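Local structure of esterase A (Caulobacter crescentus, 5GKV) at residues I16-V27 and F47-M58. The protein is a penicillin-binding protein homologue of the beta-lactamase family that probably acts as a serine-type esterase, hydrolysing ester substrates. Residues are numbered along the deposited sequence; the frame is centred on the assembly and turned at random.
Sequences ITGVCPDRFAAV and FAIEGEVVVDLM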
ATOM      1  N   ILE A  16      18.203  19.090  -5.392  1.00 22.51           N
ATOM      2  CA  ILE A  16      16.767  18.899  -5.207  1.00 21.69           C
ATOM      3  C   ILE A  16      16.073  19.678  -6.312  1.00 23.11           C
ATOM      4  O   ILE A  16      16.393  20.852  -6.532  1.00 21.38           O
ATOM      5  CB  ILE A  16      16.308  19.399  -3.827  1.00 20.00           C
ATOM      6  CG1 ILE A  16      17.007  18.646  -2.684  1.00 24.86           C
ATOM      7  CG2 ILE A  16      14.783  19.377  -3.708  1.00 21.98           C
ATOM      8  CD1 ILE A  16      17.252  17.211  -2.956  1.00 20.84           C
ATOM      9  N   THR A  17      15.138  19.038  -7.013  1.00 17.10           N
ATOM     10  CA  THR A  17      14.424  19.701  -8.095  1.00 17.97           C
ATOM     11  C   THR A  17      12.932  19.416  -7.978  1.00 18.85           C
ATOM     12  O   THR A  17      12.500  18.507  -7.256  1.00 16.56           O
ATOM     13  CB  THR A  17      14.941  19.266  -9.494  1.00 18.39           C
ATOM     14  OG1 THR A  17      14.664  17.881  -9.716  1.00 18.18           O
ATOM     15  CG2 THR A  17      16.455  19.512  -9.632  1.00 20.03           C
ATOM     16  N   GLY A  18      12.135  20.217  -8.690  1.00 19.19           N
ATOM     17  CA  GLY A  18      10.695  20.028  -8.687  1.00 14.18           C
ATOM     18  C   GLY A  18       9.944  21.313  -8.394  1.00 18.14           C
ATOM     19  O   GLY A  18      10.444  22.409  -8.668  1.00 20.93           O
ATOM     20  N   VAL A  19       8.762  21.210  -7.802  1.00 16.56           N
ATOM     21  CA  VAL A  19       7.947  22.379  -7.511  1.00 16.80           C
ATOM     22  C   VAL A  19       7.694  22.413  -6.012  1.00 19.88           C
ATOM     23  O   VAL A  19       7.387  21.383  -5.395  1.00 17.27           O
ATOM     24  CB  VAL A  19       6.645  22.395  -8.352  1.00 25.17           C
ATOM     25  CG1 VAL A  19       5.685  21.326  -7.928  1.00 20.22           C
ATOM     26  CG2 VAL A  19       5.980  23.773  -8.328  1.00 27.17           C
ATOM     27  N   CYS A  20       7.899  23.576  -5.419  1.00 16.50           N
ATOM     28  CA  CYS A  20       7.631  23.739  -3.995  1.00 22.58           C
ATOM     29  C   CYS A  20       7.402  25.217  -3.733  1.00 17.28           C
ATOM     30  O   CYS A  20       8.366  25.984  -3.631  1.00 21.16           O
ATOM     31  CB  CYS A  20       8.778  23.212  -3.137  1.00 24.22           C
ATOM     32  SG  CYS A  20       8.358  23.076  -1.359  1.00 23.72           S
ATOM     33  N   PRO A  21       6.145  25.652  -3.658  1.00 20.63           N
ATOM     34  CA  PRO A  21       5.865  27.076  -3.451  1.00 23.44           C
ATOM     35  C   PRO A  21       6.438  27.556  -2.127  1.00 26.11           C
ATOM     36  O   PRO A  21       6.751  26.773  -1.227  1.00 19.61           O
ATOM     37  CB  PRO A  21       4.331  27.148  -3.447  1.00 24.08           C
ATOM     38  CG  PRO A  21       3.869  25.869  -3.992  1.00 26.83           C
ATOM     39  CD  PRO A  21       4.918  24.854  -3.665  1.00 21.52           C
ATOM     40  N   ASP A  22       6.585  28.882  -2.038  1.00 19.68           N
ATOM     41  CA  ASP A  22       7.047  29.532  -0.815  1.00 23.60           C
ATOM     42  C   ASP A  22       6.278  29.055   0.424  1.00 21.77           C
ATOM     43  O   ASP A  22       6.853  28.926   1.513  1.00 20.00           O
ATOM     44  CB  ASP A  22       6.916  31.044  -1.000  1.00 30.69           C
ATOM     45  CG  ASP A  22       7.216  31.824   0.260  1.00 37.19           C
ATOM     46  OD1 ASP A  22       8.413  31.890   0.637  1.00 49.19           O
ATOM     47  OD2 ASP A  22       6.254  32.381   0.851  1.00 39.12           O
ATOM     48  N   ARG A  23       4.978  28.785   0.277  1.00 21.67           N
ATOM     49  CA  ARG A  23       4.203  28.331   1.428  1.00 25.13           C
ATOM     50  C   ARG A  23       4.780  27.059   2.040  1.00 22.36           C
ATOM     51  O   ARG A  23       4.694  26.864   3.260  1.00 22.37           O
ATOM     52  CB  ARG A  23       2.751  28.098   1.030  1.00 24.72           C
ATOM     53  CG  ARG A  23       1.912  27.535   2.165  1.00 25.61           C
ATOM     54  CD  ARG A  23       0.447  27.689   1.885  1.00 34.19           C
ATOM     55  NE  ARG A  23      -0.323  27.655   3.118  1.00 36.03           N
ATOM     56  CZ  ARG A  23      -1.579  27.227   3.190  1.00 44.26           C
ATOM     57  NH1 ARG A  23      -2.195  26.782   2.096  1.00 44.63           N
ATOM     58  NH2 ARG A  23      -2.211  27.225   4.360  1.00 44.11           N
ATOM     59  N   PHE A  24       5.395  26.196   1.223  1.00 21.05           N
ATOM     60  CA  PHE A  24       5.876  24.899   1.685  1.00 20.80           C
ATOM     61  C   PHE A  24       7.402  24.831   1.740  1.00 19.37           C
ATOM     62  O   PHE A  24       7.984  23.745   1.638  1.00 17.29           O
ATOM     63  CB  PHE A  24       5.303  23.781   0.812  1.00 18.82           C
ATOM     64  CG  PHE A  24       3.809  23.631   0.940  1.00 20.06           C
ATOM     65  CD1 PHE A  24       3.261  22.973   2.023  1.00 18.19           C
ATOM     66  CD2 PHE A  24       2.955  24.157  -0.015  1.00 21.38           C
ATOM     67  CE1 PHE A  24       1.893  22.831   2.158  1.00 22.25           C
ATOM     68  CE2 PHE A  24       1.587  24.030   0.113  1.00 22.45           C
ATOM     69  CZ  PHE A  24       1.052  23.366   1.198  1.00 19.78           C
ATOM     70  N   ALA A  25       8.061  25.979   1.944  1.00 19.90           N
ATOM     71  CA  ALA A  25       9.519  25.995   2.021  1.00 16.36           C
ATOM     72  C   ALA A  25      10.049  25.023   3.067  1.00 16.85           C
ATOM     73  O   ALA A  25      11.116  24.443   2.878  1.00 15.08           O
ATOM     74  CB  ALA A  25      10.028  27.413   2.315  1.00 21.03           C
ATOM     75  N   ALA A  26       9.329  24.839   4.182  1.00 16.21           N
ATOM     76  CA  ALA A  26       9.791  23.895   5.200  1.00 19.52           C
ATOM     77  C   ALA A  26       9.892  22.471   4.652  1.00 18.58           C
ATOM     78  O   ALA A  26      10.768  21.698   5.070  1.00 14.95           O
ATOM     79  CB  ALA A  26       8.856  23.917   6.417  1.00 17.52           C
ATOM     80  N   VAL A  27       9.009  22.105   3.727  1.00 15.12           N
ATOM     81  CA  VAL A  27       9.082  20.770   3.139  1.00 17.45           C
ATOM     82  C   VAL A  27      10.387  20.603   2.369  1.00 14.99           C
ATOM     83  O   VAL A  27      11.079  19.588   2.508  1.00 19.73           O
ATOM     84  CB  VAL A  27       7.859  20.506   2.245  1.00 15.95           C
ATOM     85  CG1 VAL A  27       7.959  19.119   1.624  1.00 16.18           C
ATOM     86  CG2 VAL A  27       6.577  20.598   3.085  1.00 17.03           C
ATOM     87  N   PHE A  47       2.800  16.350  -2.337  1.00 13.87           N
ATOM     88  CA  PHE A  47       1.766  16.760  -1.400  1.00 14.54           C
ATOM     89  C   PHE A  47       0.674  17.456  -2.192  1.00 18.14           C
ATOM     90  O   PHE A  47       0.967  18.255  -3.086  1.00 17.27           O
ATOM     91  CB  PHE A  47       2.353  17.684  -0.311  1.00 16.44           C
ATOM     92  CG  PHE A  47       1.409  17.977   0.810  1.00 15.41           C
ATOM     93  CD1 PHE A  47       1.164  17.024   1.792  1.00 15.25           C
ATOM     94  CD2 PHE A  47       0.792  19.216   0.910  1.00 19.60           C
ATOM     95  CE1 PHE A  47       0.305  17.301   2.846  1.00 18.45           C
ATOM     96  CE2 PHE A  47      -0.072  19.500   1.967  1.00 20.05           C
ATOM     97  CZ  PHE A  47      -0.320  18.538   2.926  1.00 17.88           C
ATOM     98  N   ALA A  48      -0.583  17.122  -1.887  1.00 17.46           N
ATOM     99  CA  ALA A  48      -1.711  17.569  -2.690  1.00 18.58           C
ATOM    100  C   ALA A  48      -2.784  18.180  -1.800  1.00 20.36           C
ATOM    101  O   ALA A  48      -3.012  17.736  -0.673  1.00 17.01           O
ATOM    102  CB  ALA A  48      -2.318  16.416  -3.511  1.00 16.71           C
ATOM    103  N   ILE A  49      -3.442  19.206  -2.331  1.00 20.87           N
ATOM    104  CA  ILE A  49      -4.543  19.883  -1.661  1.00 22.87           C
ATOM    105  C   ILE A  49      -5.741  19.764  -2.577  1.00 27.23           C
ATOM    106  O   ILE A  49      -5.682  20.201  -3.731  1.00 23.55           O
ATOM    107  CB  ILE A  49      -4.226  21.358  -1.367  1.00 24.72           C
ATOM    108  CG1 ILE A  49      -3.068  21.465  -0.378  1.00 22.77           C
ATOM    109  CG2 ILE A  49      -5.466  22.064  -0.822  1.00 26.55           C
ATOM    110  CD1 ILE A  49      -2.563  22.889  -0.192  1.00 28.37           C
ATOM    111  N   GLU A  50      -6.810  19.150  -2.074  1.00 26.24           N
ATOM    112  CA  GLU A  50      -8.019  18.894  -2.851  1.00 27.79           C
ATOM    113  C   GLU A  50      -7.682  18.260  -4.195  1.00 28.67           C
ATOM    114  O   GLU A  50      -8.174  18.673  -5.246  1.00 31.00           O
ATOM    115  CB  GLU A  50      -8.831  20.176  -3.013  1.00 33.53           C
ATOM    116  CG  GLU A  50      -9.160  20.776  -1.652  1.00 35.86           C
ATOM    117  CD  GLU A  50      -9.923  22.076  -1.726  1.00 45.38           C
ATOM    118  OE1 GLU A  50      -9.865  22.753  -2.773  1.00 44.28           O
ATOM    119  OE2 GLU A  50     -10.582  22.418  -0.721  1.00 51.66           O
ATOM    120  N   GLY A  51      -6.812  17.248  -4.160  1.00 24.25           N
ATOM    121  CA  GLY A  51      -6.464  16.489  -5.340  1.00 23.44           C
ATOM    122  C   GLY A  51      -5.433  17.119  -6.252  1.00 28.73           C
ATOM    123  O   GLY A  51      -5.000  16.465  -7.211  1.00 32.41           O
ATOM    124  N   GLU A  52      -5.029  18.361  -5.988  1.00 23.71           N
ATOM    125  CA  GLU A  52      -4.077  19.098  -6.806  1.00 24.45           C
ATOM    126  C   GLU A  52      -2.695  18.990  -6.176  1.00 19.25           C
ATOM    127  O   GLU A  52      -2.504  19.445  -5.046  1.00 21.37           O
ATOM    128  CB  GLU A  52      -4.491  20.565  -6.865  1.00 25.66           C
ATOM    129  CG  GLU A  52      -5.911  20.784  -7.364  1.00 41.78           C
ATOM    130  CD  GLU A  52      -6.020  21.983  -8.287  1.00 53.61           C
ATOM    131  OE1 GLU A  52      -5.111  22.853  -8.242  1.00 55.01           O
ATOM    132  OE2 GLU A  52      -7.033  22.067  -9.012  1.00 55.58           O
ATOM    133  N   VAL A  53      -1.725  18.443  -6.915  1.00 20.11           N
ATOM    134  CA  VAL A  53      -0.357  18.363  -6.395  1.00 21.41           C
ATOM    135  C   VAL A  53       0.208  19.774  -6.254  1.00 18.54           C
ATOM    136  O   VAL A  53       0.248  20.535  -7.227  1.00 18.68           O
ATOM    137  CB  VAL A  53       0.521  17.498  -7.310  1.00 20.03           C
ATOM    138  CG1 VAL A  53       1.986  17.579  -6.879  1.00 23.90           C
ATOM    139  CG2 VAL A  53       0.040  16.046  -7.287  1.00 21.11           C
ATOM    140  N   VAL A  54       0.636  20.141  -5.040  1.00 16.44           N
ATOM    141  CA  VAL A  54       1.227  21.457  -4.818  1.00 17.03           C
ATOM    142  C   VAL A  54       2.723  21.387  -4.519  1.00 21.69           C
ATOM    143  O   VAL A  54       3.447  22.340  -4.833  1.00 20.91           O
ATOM    144  CB  VAL A  54       0.489  22.244  -3.711  1.00 21.94           C
ATOM    145  CG1 VAL A  54      -0.928  22.587  -4.156  1.00 24.07           C
ATOM    146  CG2 VAL A  54       0.466  21.469  -2.399  1.00 20.46           C
ATOM    147  N   VAL A  55       3.208  20.296  -3.937  1.00 15.80           N
ATOM    148  CA  VAL A  55       4.635  20.067  -3.737  1.00 20.07           C
ATOM    149  C   VAL A  55       4.989  18.786  -4.466  1.00 17.07           C
ATOM    150  O   VAL A  55       4.292  17.779  -4.324  1.00 16.05           O
ATOM    151  CB  VAL A  55       5.001  19.939  -2.247  1.00 18.79           C
ATOM    152  CG1 VAL A  55       6.519  19.655  -2.079  1.00 20.18           C
ATOM    153  CG2 VAL A  55       4.565  21.177  -1.463  1.00 20.36           C
ATOM    154  N   ASP A  56       6.063  18.820  -5.245  1.00 17.13           N
ATOM    155  CA  ASP A  56       6.537  17.621  -5.932  1.00 14.26           C
ATOM    156  C   ASP A  56       8.050  17.769  -6.056  1.00 15.22           C
ATOM    157  O   ASP A  56       8.535  18.433  -6.977  1.00 15.92           O
ATOM    158  CB  ASP A  56       5.847  17.470  -7.285  1.00 16.84           C
ATOM    159  CG  ASP A  56       6.396  16.318  -8.107  1.00 19.73           C
ATOM    160  OD1 ASP A  56       6.992  15.391  -7.522  1.00 15.73           O
ATOM    161  OD2 ASP A  56       6.225  16.344  -9.356  1.00 19.35           O
ATOM    162  N   LEU A  57       8.784  17.190  -5.110  1.00 14.19           N
ATOM    163  CA  LEU A  57      10.231  17.349  -5.035  1.00 13.59           C
ATOM    164  C   LEU A  57      10.934  16.031  -5.320  1.00 14.55           C
ATOM    165  O   LEU A  57      10.494  14.975  -4.857  1.00 14.54           O
ATOM    166  CB  LEU A  57      10.661  17.850  -3.659  1.00 14.74           C
ATOM    167  CG  LEU A  57      10.236  19.268  -3.303  1.00 18.30           C
ATOM    168  CD1 LEU A  57      10.614  19.516  -1.864  1.00 19.61           C
ATOM    169  CD2 LEU A  57      10.902  20.277  -4.233  1.00 18.80           C
ATOM    170  N   MET A  58      12.054  16.121  -6.042  1.00 14.23           N
ATOM    171  CA  MET A  58      12.873  14.985  -6.451  1.00 13.09           C
ATOM    172  C   MET A  58      14.302  15.195  -5.979  1.00 14.46           C
ATOM    173  O   MET A  58      14.803  16.319  -6.000  1.00 14.62           O
ATOM    174  CB  MET A  58      12.867  14.837  -7.978  1.00 15.03           C
ATOM    175  CG  MET A  58      11.521  14.377  -8.559  1.00 13.54           C
ATOM    176  SD  MET A  58      11.451  14.706 -10.334  1.00 16.79           S
ATOM    177  CE  MET A  58      11.260  16.502 -10.295  1.00 16.71           C
TER
HETATM  178  O   HOH W   1      16.815  16.393  -8.508  1.00 20.22           O
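Phe24, at the N-cap position of helix 25-35, packs its ring against the hairpin of strands 42-49 and 52-60, next to the edge strand of the antiparallel sheet of this beta-lactamase-type fold. Val55 CG2 sits 3.5 Å from Phe24 CG, Val54 CG2 meets CE2, and Ile49 CD1 reaches CZ at the ring edge, near its plane. Two neighbouring valines can share one ring because Val54 and Val55 form a classic beta bulge opposite Phe47, whose carbonyl O accepts from both their backbone N atoms. The Phe47 ring closes on Phe24 obliquely, planes at 57° and centroids 5.6 Å apart; helix 373-384 packs against Phe47 through Ala382. With CG1 anti to the backbone N, Val55 turns that methyl to Cys20 SG and Val27 CG1, leaving CG2 for Phe24. Farther along, Leu57 CD2 packs on Cys20 CB at 3.8 Å and on Ile16 CG2.

Outside this apolar layer, residues 17-19 pair antiparallel with 56-58, bringing short strand 16-17 in as one edge of the sheet. Thr17 and Met58 exchange two backbone hydrogen bonds, as do Val19 and Asp56; Val19 N approaches Asp56 O from 38° above the carbonyl plane. Between these pairs Gly18 CA passes 3.2 Å from Asp56 O. On the other face, the Asp56 carboxylate makes a salt bridge with Arg44, while the bend at chi3 (-73°) brings Met58 CE to 3.7 Å from Thr17 OG1, a hydroxyl also hydrogen-bonded to a water.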